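PDB 6PYX: cDNA FLJ56608, highly similar to Homo sapiens chloride channel, calcium activated, family member 1 (CLCA1), mRNA from Homo sapiens, which is a secreted, self-cleaving metalloprotease of the CLCR family that may mediate calcium-activated chloride conductance and regulate mucus production, here represented by its VWFA domain. Local coordinates for residues V110-G115 with V137-S142. Numbering follows the deposited sequence.
Sequences VLLTDG and VALGPS
Two neighbouring parallel strands of the VWFA domain, ends of a beta-alpha-beta crossover, run side by side into loops next to a bound calcium ion, consistent with the MIDAS of such domains. V137 N donates to L111 O (3.1 Å), and V137 O receives T113 N almost head-on (3.3 Å, C=O...N angle 174°). The ladder closes where L139 N reaches T113 O at 2.7 Å, tilted from the carbonyl plane. On one face L112 and V137 point the same way, L112 CG against V137 CB at 4.1 Å. L139, its CG anti to its own carbonyl carbon (chi1 -56°), lays CB and CG beside T113 O and brings CD1 to 3.6 Å from L112 C. Shortening L139 to an alanine is likely to uncover the L112-T113 peptide on that side and cost L28 one apolar neighbour. D114 CB packs 3.7 Å from G140 N, tight against a residue with no CB to crowd it. T113 OG1 accepts from G115 N (2.8 Å), an ST turn, and hydrogen-bonds D14 OD2; D114 OD2, near the calcium, forms a salt bridge with R24. Strand 8-14 flanks 108-113 on its other edge, helix 24-39 packs on L112 and L139, and helix 145-154 covers L111 and T113 from the opposite face.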
loop_
_atom_site.group_PDB
_atom_site.type_symbol
_atom_site.label_atom_id
_atom_site.label_comp_id
_atom_site.label_asym_id
_atom_site.label_seq_id
_atom_site.Cartn_x
_atom_site.Cartn_y
_atom_site.Cartn_z
ATOM N N VAL A 110 -0.964 -3.266 0.338
ATOM C CA VAL A 110 -0.430 -3.122 1.690
ATOM C C VAL A 110 -0.505 -1.631 2.011
ATOM O O VAL A 110 0.452 -0.884 1.793
ATOM C CB VAL A 110 1.001 -3.651 1.813
ATOM C CG1 VAL A 110 1.502 -3.520 3.225
ATOM C CG2 VAL A 110 1.078 -5.087 1.341
ATOM N N LEU A 111 -1.652 -1.184 2.520
ATOM C CA LEU A 111 -1.948 0.243 2.629
ATOM C C LEU A 111 -1.415 0.767 3.957
ATOM O O LEU A 111 -2.002 0.510 5.009
ATOM C CB LEU A 111 -3.452 0.494 2.491
ATOM C CG LEU A 111 -3.987 1.905 2.768
ATOM C CD1 LEU A 111 -3.217 2.949 1.968
ATOM C CD2 LEU A 111 -5.476 2.020 2.484
ATOM N N LEU A 112 -0.324 1.523 3.911
ATOM C CA LEU A 112 0.286 2.074 5.115
ATOM C C LEU A 112 -0.111 3.536 5.264
ATOM O O LEU A 112 0.409 4.402 4.562
ATOM C CB LEU A 112 1.797 1.917 5.073
ATOM C CG LEU A 112 2.162 0.548 5.639
ATOM C CD1 LEU A 112 2.266 -0.470 4.533
ATOM C CD2 LEU A 112 3.443 0.608 6.447
ATOM N N THR A 113 -1.015 3.806 6.197
ATOM C CA THR A 113 -1.604 5.123 6.323
ATOM C C THR A 113 -1.953 5.384 7.780
ATOM O O THR A 113 -2.069 4.459 8.587
ATOM C CB THR A 113 -2.844 5.256 5.431
ATOM O OG1 THR A 113 -3.544 6.465 5.752
ATOM C CG2 THR A 113 -3.764 4.067 5.624
ATOM N N ASP A 114 -2.083 6.670 8.116
ATOM C CA ASP A 114 -2.611 7.050 9.416
ATOM C C ASP A 114 -4.136 7.046 9.423
ATOM O O ASP A 114 -4.746 7.195 10.494
ATOM C CB ASP A 114 -2.050 8.419 9.845
ATOM C CG ASP A 114 -2.477 9.563 8.935
ATOM O OD1 ASP A 114 -3.192 9.321 7.947
ATOM O OD2 ASP A 114 -2.105 10.722 9.221
ATOM N N GLY A 115 -4.751 6.861 8.251
ATOM C CA GLY A 115 -6.175 6.701 8.111
ATOM C C GLY A 115 -6.974 7.979 8.146
ATOM O O GLY A 115 -8.197 7.927 7.995
ATOM N N VAL A 137 -2.276 -1.145 7.577
ATOM C CA VAL A 137 -1.587 -0.834 8.818
ATOM C C VAL A 137 -1.988 0.579 9.192
ATOM O O VAL A 137 -1.799 1.511 8.398
ATOM C CB VAL A 137 -0.062 -0.944 8.681
ATOM C CG1 VAL A 137 0.589 -0.753 10.028
ATOM C CG2 VAL A 137 0.326 -2.268 8.079
ATOM N N ALA A 138 -2.557 0.742 10.379
ATOM C CA ALA A 138 -2.952 2.056 10.851
ATOM C C ALA A 138 -1.778 2.657 11.603
ATOM O O ALA A 138 -1.303 2.072 12.581
ATOM C CB ALA A 138 -4.187 1.979 11.740
ATOM N N LEU A 139 -1.306 3.813 11.136
ATOM C CA LEU A 139 -0.119 4.442 11.687
ATOM C C LEU A 139 -0.438 5.600 12.618
ATOM O O LEU A 139 0.462 6.081 13.310
ATOM C CB LEU A 139 0.793 4.905 10.547
ATOM C CG LEU A 139 1.169 3.765 9.591
ATOM C CD1 LEU A 139 1.741 4.276 8.283
ATOM C CD2 LEU A 139 2.137 2.837 10.261
ATOM N N GLY A 140 -1.690 6.049 12.658
ATOM C CA GLY A 140 -2.143 6.966 13.675
ATOM C C GLY A 140 -3.285 6.372 14.480
ATOM O O GLY A 140 -3.788 5.281 14.183
ATOM N N PRO A 141 -3.720 7.081 15.522
ATOM C CA PRO A 141 -4.861 6.620 16.323
ATOM C C PRO A 141 -6.218 7.109 15.848
ATOM O O PRO A 141 -7.225 6.724 16.445
ATOM C CB PRO A 141 -4.542 7.209 17.697
ATOM C CG PRO A 141 -3.906 8.517 17.353
ATOM C CD PRO A 141 -3.087 8.272 16.111
ATOM N N SER A 142 -6.281 7.946 14.822
ATOM C CA SER A 142 -7.532 8.544 14.377
ATOM C C SER A 142 -7.912 8.058 12.988
ATOM O O SER A 142 -8.459 8.806 12.177
ATOM C CB SER A 142 -7.449 10.065 14.399
ATOM O OG SER A 142 -6.846 10.503 15.599
#